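Local atomic coordinates of putative aspartate aminotransferase (Thermus thermophilus, PDB entry 1IUG), a protein that probably acts as a pyridoxal-phosphate-dependent aminotransferase of class V, moving amino groups between amino acids such as aspartate and 2-oxo acids. Residues A[25-30]-A[229-234]; A[53-58]-A[191-196]. One frame throughout, in Å; residues are numbered along the deposited sequence.

Interaction 1. Residues A[25-30]-A[229-234]; sequences LHHRTE and WTPAIN. With PO4 (phosphate ion), chain D.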
ATOM      1  N   LEU A  25     -16.464   3.901  -1.527  1.00 41.11           N
ATOM      2  CA  LEU A  25     -17.186   2.688  -1.903  1.00 43.20           C
ATOM      3  C   LEU A  25     -16.683   1.513  -1.073  1.00 43.01           C
ATOM      4  O   LEU A  25     -15.500   1.450  -0.727  1.00 42.25           O
ATOM      5  CB  LEU A  25     -16.963   2.355  -3.384  1.00 44.76           C
ATOM      6  CG  LEU A  25     -17.634   3.186  -4.479  1.00 47.25           C
ATOM      7  CD1 LEU A  25     -17.237   2.620  -5.836  1.00 47.70           C
ATOM      8  CD2 LEU A  25     -19.154   3.160  -4.320  1.00 47.21           C
ATOM      9  N   HIS A  26     -17.583   0.593  -0.734  1.00 43.30           N
ATOM     10  CA  HIS A  26     -17.186  -0.590   0.018  1.00 43.51           C
ATOM     11  C   HIS A  26     -16.662  -1.573  -1.024  1.00 43.64           C
ATOM     12  O   HIS A  26     -17.313  -1.805  -2.044  1.00 42.80           O
ATOM     13  CB  HIS A  26     -18.367  -1.196   0.779  1.00 43.97           C
ATOM     14  CG  HIS A  26     -17.969  -2.287   1.722  1.00 45.56           C
ATOM     15  ND1 HIS A  26     -17.938  -3.614   1.356  1.00 45.66           N
ATOM     16  CD2 HIS A  26     -17.551  -2.243   3.008  1.00 46.52           C
ATOM     17  CE1 HIS A  26     -17.517  -4.342   2.375  1.00 46.03           C
ATOM     18  NE2 HIS A  26     -17.276  -3.533   3.391  1.00 47.45           N
ATOM     19  N   HIS A  27     -15.486  -2.137  -0.769  1.00 44.17           N
ATOM     20  CA  HIS A  27     -14.836  -3.066  -1.694  1.00 43.82           C
ATOM     21  C   HIS A  27     -15.559  -4.385  -1.993  1.00 44.24           C
ATOM     22  O   HIS A  27     -15.175  -5.099  -2.922  1.00 42.75           O
ATOM     23  CB  HIS A  27     -13.409  -3.351  -1.227  1.00 43.53           C
ATOM     24  CG  HIS A  27     -13.332  -4.009   0.115  1.00 44.53           C
ATOM     25  ND1 HIS A  27     -13.933  -3.482   1.238  1.00 44.87           N
ATOM     26  CD2 HIS A  27     -12.722  -5.150   0.514  1.00 44.84           C
ATOM     27  CE1 HIS A  27     -13.696  -4.271   2.271  1.00 45.42           C
ATOM     28  NE2 HIS A  27     -12.962  -5.289   1.858  1.00 46.15           N
ATOM     29  N   ARG A  28     -16.587  -4.713  -1.211  1.00 45.24           N
ATOM     30  CA  ARG A  28     -17.344  -5.949  -1.419  1.00 47.75           C
ATOM     31  C   ARG A  28     -18.682  -5.738  -2.133  1.00 47.40           C
ATOM     32  O   ARG A  28     -19.412  -6.697  -2.393  1.00 47.48           O
ATOM     33  CB  ARG A  28     -17.565  -6.688  -0.094  1.00 50.39           C
ATOM     34  CG  ARG A  28     -16.299  -7.268   0.523  1.00 55.11           C
ATOM     35  CD  ARG A  28     -15.636  -8.276  -0.402  1.00 58.91           C
ATOM     36  NE  ARG A  28     -14.207  -8.013  -0.572  1.00 62.68           N
ATOM     37  CZ  ARG A  28     -13.236  -8.728  -0.010  1.00 64.02           C
ATOM     38  NH1 ARG A  28     -13.532  -9.763   0.766  1.00 65.34           N
ATOM     39  NH2 ARG A  28     -11.965  -8.407  -0.222  1.00 63.49           N
ATOM     40  N   THR A  29     -19.014  -4.487  -2.434  1.00 46.99           N
ATOM     41  CA  THR A  29     -20.259  -4.195  -3.133  1.00 46.55           C
ATOM     42  C   THR A  29     -20.067  -4.588  -4.601  1.00 45.83           C
ATOM     43  O   THR A  29     -18.936  -4.629  -5.088  1.00 45.09           O
ATOM     44  CB  THR A  29     -20.641  -2.699  -3.007  1.00 47.23           C
ATOM     45  OG1 THR A  29     -21.984  -2.506  -3.469  1.00 51.80           O
ATOM     46  CG2 THR A  29     -19.704  -1.824  -3.819  1.00 45.03           C
ATOM     47  N   GLU A  30     -21.159  -4.906  -5.293  1.00 44.67           N
ATOM     48  CA  GLU A  30     -21.081  -5.307  -6.698  1.00 44.64           C
ATOM     49  C   GLU A  30     -20.459  -4.229  -7.592  1.00 42.87           C
ATOM     50  O   GLU A  30     -19.805  -4.543  -8.589  1.00 41.75           O
ATOM     51  CB  GLU A  30     -22.463  -5.702  -7.224  1.00 46.57           C
ATOM     52  CG  GLU A  30     -22.437  -6.372  -8.595  1.00 48.89           C
ATOM     53  CD  GLU A  30     -21.523  -7.599  -8.641  1.00 52.23           C
ATOM     54  OE1 GLU A  30     -21.648  -8.483  -7.764  1.00 53.55           O
ATOM     55  OE2 GLU A  30     -20.680  -7.680  -9.560  1.00 53.65           O
ATOM     56  N   TRP A 229      -7.017  -8.670   0.856  1.00 23.52           N
ATOM     57  CA  TRP A 229      -7.309  -7.728   1.941  1.00 23.88           C
ATOM     58  C   TRP A 229      -8.046  -6.525   1.353  1.00 24.99           C
ATOM     59  O   TRP A 229      -8.438  -6.551   0.187  1.00 27.31           O
ATOM     60  CB  TRP A 229      -6.002  -7.266   2.604  1.00 22.91           C
ATOM     61  CG  TRP A 229      -4.865  -8.239   2.437  1.00 24.03           C
ATOM     62  CD1 TRP A 229      -3.751  -8.075   1.657  1.00 22.17           C
ATOM     63  CD2 TRP A 229      -4.759  -9.547   3.016  1.00 24.75           C
ATOM     64  NE1 TRP A 229      -2.966  -9.201   1.711  1.00 23.28           N
ATOM     65  CE2 TRP A 229      -3.559 -10.119   2.537  1.00 23.02           C
ATOM     66  CE3 TRP A 229      -5.564 -10.289   3.895  1.00 25.39           C
ATOM     67  CZ2 TRP A 229      -3.142 -11.404   2.906  1.00 24.68           C
ATOM     68  CZ3 TRP A 229      -5.148 -11.568   4.262  1.00 24.74           C
ATOM     69  CH2 TRP A 229      -3.948 -12.110   3.767  1.00 25.68           C
ATOM     70  N   THR A 230      -8.247  -5.476   2.146  1.00 23.83           N
ATOM     71  CA  THR A 230      -8.927  -4.293   1.637  1.00 23.80           C
ATOM     72  C   THR A 230      -7.998  -3.589   0.660  1.00 23.85           C
ATOM     73  O   THR A 230      -6.846  -3.293   0.984  1.00 23.07           O
ATOM     74  CB  THR A 230      -9.312  -3.319   2.759  1.00 24.64           C
ATOM     75  OG1 THR A 230     -10.041  -4.024   3.768  1.00 25.31           O
ATOM     76  CG2 THR A 230     -10.193  -2.199   2.211  1.00 23.12           C
ATOM     77  N   PRO A 231      -8.462  -3.379  -0.579  1.00 24.68           N
ATOM     78  CA  PRO A 231      -7.633  -2.709  -1.583  1.00 24.35           C
ATOM     79  C   PRO A 231      -7.856  -1.199  -1.552  1.00 24.38           C
ATOM     80  O   PRO A 231      -8.886  -0.729  -1.055  1.00 24.38           O
ATOM     81  CB  PRO A 231      -8.166  -3.296  -2.881  1.00 24.11           C
ATOM     82  CG  PRO A 231      -9.654  -3.333  -2.610  1.00 25.33           C
ATOM     83  CD  PRO A 231      -9.733  -3.849  -1.167  1.00 23.32           C
ATOM     84  N   ALA A 232      -6.891  -0.443  -2.066  1.00 24.05           N
ATOM     85  CA  ALA A 232      -7.032   1.011  -2.135  1.00 24.30           C
ATOM     86  C   ALA A 232      -7.963   1.252  -3.333  1.00 25.13           C
ATOM     87  O   ALA A 232      -7.536   1.698  -4.403  1.00 25.76           O
ATOM     88  CB  ALA A 232      -5.670   1.664  -2.355  1.00 22.27           C
ATOM     89  N   ILE A 233      -9.237   0.917  -3.131  1.00 25.76           N
ATOM     90  CA  ILE A 233     -10.285   1.016  -4.143  1.00 27.29           C
ATOM     91  C   ILE A 233     -10.427   2.383  -4.814  1.00 27.93           C
ATOM     92  O   ILE A 233     -10.788   2.462  -5.989  1.00 27.91           O
ATOM     93  CB  ILE A 233     -11.649   0.539  -3.554  1.00 29.13           C
ATOM     94  CG1 ILE A 233     -12.690   0.359  -4.662  1.00 29.76           C
ATOM     95  CG2 ILE A 233     -12.136   1.500  -2.478  1.00 29.45           C
ATOM     96  CD1 ILE A 233     -12.359  -0.764  -5.633  1.00 31.11           C
ATOM     97  N   ASN A 234     -10.119   3.449  -4.077  1.00 28.99           N
ATOM     98  CA  ASN A 234     -10.199   4.815  -4.602  1.00 29.54           C
ATOM     99  C   ASN A 234      -9.171   4.997  -5.722  1.00 28.46           C
ATOM    100  O   ASN A 234      -9.460   5.602  -6.756  1.00 26.53           O
ATOM    101  CB  ASN A 234      -9.919   5.836  -3.489  1.00 32.53           C
ATOM    102  CG  ASN A 234     -10.790   5.620  -2.261  1.00 34.54           C
ATOM    103  OD1 ASN A 234     -10.719   4.575  -1.608  1.00 35.49           O
ATOM    104  ND2 ASN A 234     -11.612   6.613  -1.936  1.00 33.87           N
TER
HETATM  105  P   PO4 D3694     -10.266  -8.015   5.017  1.00 80.53           P
HETATM  106  O1  PO4 D3694     -11.432  -8.130   6.012  1.00 80.62           O
HETATM  107  O2  PO4 D3694      -9.120  -7.183   5.602  1.00 78.57           O
HETATM  108  O3  PO4 D3694      -9.762  -9.390   4.597  1.00 79.92           O
HETATM  109  O4  PO4 D3694     -10.825  -7.258   3.757  1.00 79.87           O
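The imidazole of His27 lies across the side chain of Thr230, and the two meet at about a right angle. Thr230 CG2 sits 4.0 Å from the His27 ring centroid and only 5° off the ring normal, which makes this a CH-pi contact centred on the face. The opposite face is covered from within the same segment by Arg28 CG, 4.1 Å above the ring plane, so the imidazole is sandwiched between a methyl and a methylene. His27 CG stands between the backbone N and the carbonyl carbon (chi1 62°), a torsion that swings the ring over towards residues 230 and 231. Pro231 CD approaches it obliquely, 3.7 Å from His27 CD2.

At the ring edge, His27 NE2 makes a weak hydrogen bond of 3.5 Å to O4 of a phosphate ion, with an N-H...O angle of 153°; Arg89 of the second subunit also binds this ion, which probably came from the crystallisation liquor. The contact belongs to the dimer interface of a fold type I enzyme. Thr230 OG1 is hydrogen-bonded to the pyridoxal-phosphate-modified Lys185 of the second subunit, consistent with an active site shared between subunits.

Arg28 bends at its second and third torsions, bringing NH2 to 4.0 Å from Trp229 O, at the edge of the guanidinium, while NE forms a salt bridge with Glu226. His27 NE2 lies 3.6 Å above the guanidinium plane, displaced from the centre of the group. Further along, Ile233 CG2 touches Leu25 O at 3.8 Å, where helix 233-246 begins.

Interaction 2. Residues A[53-58]-A[191-196]; sequences VLILTG and PGLGFV
In the seven-stranded sheet of the large domain, strand 53-57 pairs antiparallel with strand 193-196, their N-to-C directions 151° apart. Leu54 with Val196 and Leu56 with Gly194 are the hydrogen-bonded pairs. Each has two backbone bonds: in the first, Leu54 N to Val196 O (2.8 Å) is almost straight; in the second, Gly194 N gives a bond of 2.9 Å to Leu56 O and Leu56 N returns one to Gly194 O. Beyond the regular pairing, Gly58 N reaches Gly192 O at 2.9 Å, but bent to 132° and from above the carbonyl plane, evidence that the strands lose their sheet geometry here.

Ile55, Thr57, Leu193 and Phe195 share one face of the sheet; helix 30-47 packs on Ile55 and Phe195, and helix 233-246 on Leu193 and Phe195. Ile55 and Phe195 run alongside each other in the same direction. With Ile55 CG1 anti to the carbonyl carbon (chi1 -58°), this branch meets the edge of the phenyl ring, 4.1 Å from Phe195 CD2. The other branch, CG2, turns to Leu193 and comes 4.1 Å from its CD2. An alanine at Ile55 removes both branches, which would probably open a gap beside Phe195 and Leu193 and cost the ring edge this neighbour.

On the other face, Leu56 CD1 meets Val196 CG2 at 3.8 Å, while helix 215-222 packs on Leu54 and Val196. Gly194, opposite Leu56, brings no side chain to this face; a CB there would point to it and come 3.7 Å from Gly58 O. One antiparallel strand, 193-198, set between edge strand 52-57 and the remaining strands of an otherwise parallel sheet is the topology of the fold type I pyridoxal-phosphate enzymes.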
ATOM      1  N   VAL A  53      -3.123  -9.885 -14.376  1.00 25.11           N
ATOM      2  CA  VAL A  53      -2.459  -8.763 -13.731  1.00 25.31           C
ATOM      3  C   VAL A  53      -3.074  -8.629 -12.343  1.00 25.26           C
ATOM      4  O   VAL A  53      -4.299  -8.591 -12.195  1.00 25.49           O
ATOM      5  CB  VAL A  53      -2.638  -7.440 -14.512  1.00 26.16           C
ATOM      6  CG1 VAL A  53      -1.828  -6.331 -13.842  1.00 23.82           C
ATOM      7  CG2 VAL A  53      -2.194  -7.615 -15.962  1.00 23.89           C
ATOM      8  N   LEU A  54      -2.221  -8.643 -11.324  1.00 23.07           N
ATOM      9  CA  LEU A  54      -2.679  -8.517  -9.946  1.00 22.87           C
ATOM     10  C   LEU A  54      -2.437  -7.102  -9.416  1.00 23.56           C
ATOM     11  O   LEU A  54      -1.380  -6.511  -9.655  1.00 23.07           O
ATOM     12  CB  LEU A  54      -1.973  -9.546  -9.062  1.00 21.22           C
ATOM     13  CG  LEU A  54      -2.261 -11.011  -9.414  1.00 22.47           C
ATOM     14  CD1 LEU A  54      -1.410 -11.936  -8.566  1.00 23.06           C
ATOM     15  CD2 LEU A  54      -3.741 -11.309  -9.226  1.00 20.58           C
ATOM     16  N   ILE A  55      -3.445  -6.556  -8.741  1.00 21.96           N
ATOM     17  CA  ILE A  55      -3.371  -5.224  -8.156  1.00 21.90           C
ATOM     18  C   ILE A  55      -3.026  -5.347  -6.673  1.00 23.82           C
ATOM     19  O   ILE A  55      -3.765  -5.966  -5.902  1.00 23.95           O
ATOM     20  CB  ILE A  55      -4.710  -4.481  -8.289  1.00 21.99           C
ATOM     21  CG1 ILE A  55      -5.105  -4.374  -9.766  1.00 19.78           C
ATOM     22  CG2 ILE A  55      -4.622  -3.105  -7.630  1.00 16.43           C
ATOM     23  CD1 ILE A  55      -6.404  -3.642  -9.999  1.00 19.59           C
ATOM     24  N   LEU A  56      -1.894  -4.767  -6.285  1.00 23.73           N
ATOM     25  CA  LEU A  56      -1.437  -4.813  -4.897  1.00 23.17           C
ATOM     26  C   LEU A  56      -1.448  -3.423  -4.285  1.00 22.76           C
ATOM     27  O   LEU A  56      -1.113  -2.438  -4.946  1.00 22.91           O
ATOM     28  CB  LEU A  56      -0.017  -5.378  -4.821  1.00 22.63           C
ATOM     29  CG  LEU A  56       0.264  -6.731  -5.486  1.00 25.13           C
ATOM     30  CD1 LEU A  56       1.718  -7.092  -5.263  1.00 26.09           C
ATOM     31  CD2 LEU A  56      -0.641  -7.818  -4.934  1.00 22.37           C
ATOM     32  N   THR A  57      -1.839  -3.346  -3.021  1.00 22.96           N
ATOM     33  CA  THR A  57      -1.874  -2.072  -2.324  1.00 22.15           C
ATOM     34  C   THR A  57      -0.511  -1.850  -1.678  1.00 22.96           C
ATOM     35  O   THR A  57      -0.155  -2.502  -0.697  1.00 23.41           O
ATOM     36  CB  THR A  57      -3.023  -2.037  -1.293  1.00 23.03           C
ATOM     37  OG1 THR A  57      -4.271  -2.151  -1.991  1.00 22.04           O
ATOM     38  CG2 THR A  57      -3.015  -0.727  -0.509  1.00 19.06           C
ATOM     39  N   GLY A  58       0.265  -0.971  -2.298  1.00 23.57           N
ATOM     40  CA  GLY A  58       1.604  -0.656  -1.830  1.00 24.53           C
ATOM     41  C   GLY A  58       2.365   0.004  -2.967  1.00 24.47           C
ATOM     42  O   GLY A  58       1.801   0.211  -4.040  1.00 25.41           O
ATOM     43  N   PRO A 191       0.586   7.711  -5.787  1.00 23.39           N
ATOM     44  CA  PRO A 191       1.353   6.546  -5.325  1.00 21.49           C
ATOM     45  C   PRO A 191       0.407   5.715  -4.461  1.00 20.57           C
ATOM     46  O   PRO A 191      -0.522   6.267  -3.868  1.00 18.68           O
ATOM     47  CB  PRO A 191       2.433   7.175  -4.442  1.00 23.02           C
ATOM     48  CG  PRO A 191       2.563   8.567  -4.968  1.00 26.59           C
ATOM     49  CD  PRO A 191       1.146   8.959  -5.243  1.00 23.26           C
ATOM     50  N   GLY A 192       0.624   4.405  -4.388  1.00 19.85           N
ATOM     51  CA  GLY A 192      -0.245   3.583  -3.566  1.00 19.70           C
ATOM     52  C   GLY A 192      -0.598   2.215  -4.124  1.00 21.48           C
ATOM     53  O   GLY A 192      -1.096   1.363  -3.392  1.00 21.16           O
ATOM     54  N   LEU A 193      -0.379   2.015  -5.420  1.00 21.41           N
ATOM     55  CA  LEU A 193      -0.663   0.729  -6.050  1.00 21.92           C
ATOM     56  C   LEU A 193       0.554   0.180  -6.783  1.00 22.55           C
ATOM     57  O   LEU A 193       1.375   0.934  -7.307  1.00 23.32           O
ATOM     58  CB  LEU A 193      -1.826   0.842  -7.046  1.00 20.04           C
ATOM     59  CG  LEU A 193      -3.218   1.228  -6.547  1.00 22.03           C
ATOM     60  CD1 LEU A 193      -4.182   1.246  -7.728  1.00 20.20           C
ATOM     61  CD2 LEU A 193      -3.695   0.241  -5.482  1.00 22.08           C
ATOM     62  N   GLY A 194       0.674  -1.144  -6.766  1.00 22.56           N
ATOM     63  CA  GLY A 194       1.747  -1.834  -7.460  1.00 21.40           C
ATOM     64  C   GLY A 194       1.068  -2.927  -8.268  1.00 22.21           C
ATOM     65  O   GLY A 194       0.013  -3.427  -7.859  1.00 24.07           O
ATOM     66  N   PHE A 195       1.618  -3.269  -9.429  1.00 20.83           N
ATOM     67  CA  PHE A 195       1.016  -4.309 -10.260  1.00 21.25           C
ATOM     68  C   PHE A 195       2.001  -5.411 -10.642  1.00 21.15           C
ATOM     69  O   PHE A 195       3.156  -5.148 -10.977  1.00 21.27           O
ATOM     70  CB  PHE A 195       0.429  -3.708 -11.544  1.00 21.15           C
ATOM     71  CG  PHE A 195      -0.364  -2.459 -11.321  1.00 23.49           C
ATOM     72  CD1 PHE A 195       0.203  -1.213 -11.569  1.00 23.82           C
ATOM     73  CD2 PHE A 195      -1.665  -2.522 -10.834  1.00 24.56           C
ATOM     74  CE1 PHE A 195      -0.512  -0.050 -11.332  1.00 25.17           C
ATOM     75  CE2 PHE A 195      -2.389  -1.360 -10.595  1.00 24.35           C
ATOM     76  CZ  PHE A 195      -1.812  -0.123 -10.842  1.00 25.60           C
ATOM     77  N   VAL A 196       1.531  -6.647 -10.568  1.00 21.08           N
ATOM     78  CA  VAL A 196       2.330  -7.801 -10.945  1.00 22.69           C
ATOM     79  C   VAL A 196       1.592  -8.478 -12.092  1.00 22.78           C
ATOM     80  O   VAL A 196       0.464  -8.963 -11.927  1.00 20.32           O
ATOM     81  CB  VAL A 196       2.501  -8.820  -9.793  1.00 23.54           C
ATOM     82  CG1 VAL A 196       3.338 -10.002 -10.274  1.00 24.15           C
ATOM     83  CG2 VAL A 196       3.174  -8.168  -8.600  1.00 23.30           C
TER

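In the fold
Interaction 2 is fully buried and lies within the large-domain sheet, whereas interaction 1 is partly buried, farther from the chain's centre. Their chemistry follows: paired backbone amides and aliphatic or phenyl packing hold 53-58 to 191-196, while 25-30 meets 229-234 through a ring-face CH-pi contact and van der Waals packing beside a weakly bound phosphate. The centres are 14 Å apart, yet the two touch directly. Thr57 OG1 lies 3.1 Å from Ala232 N, a probable hydrogen bond, and Ala232 CB packs 4.0 Å from Leu193 CD2, joining the sheet to the start of helix 233-246. Both reach the second subunit, and along the sequence interaction 2 is nested inside interaction 1.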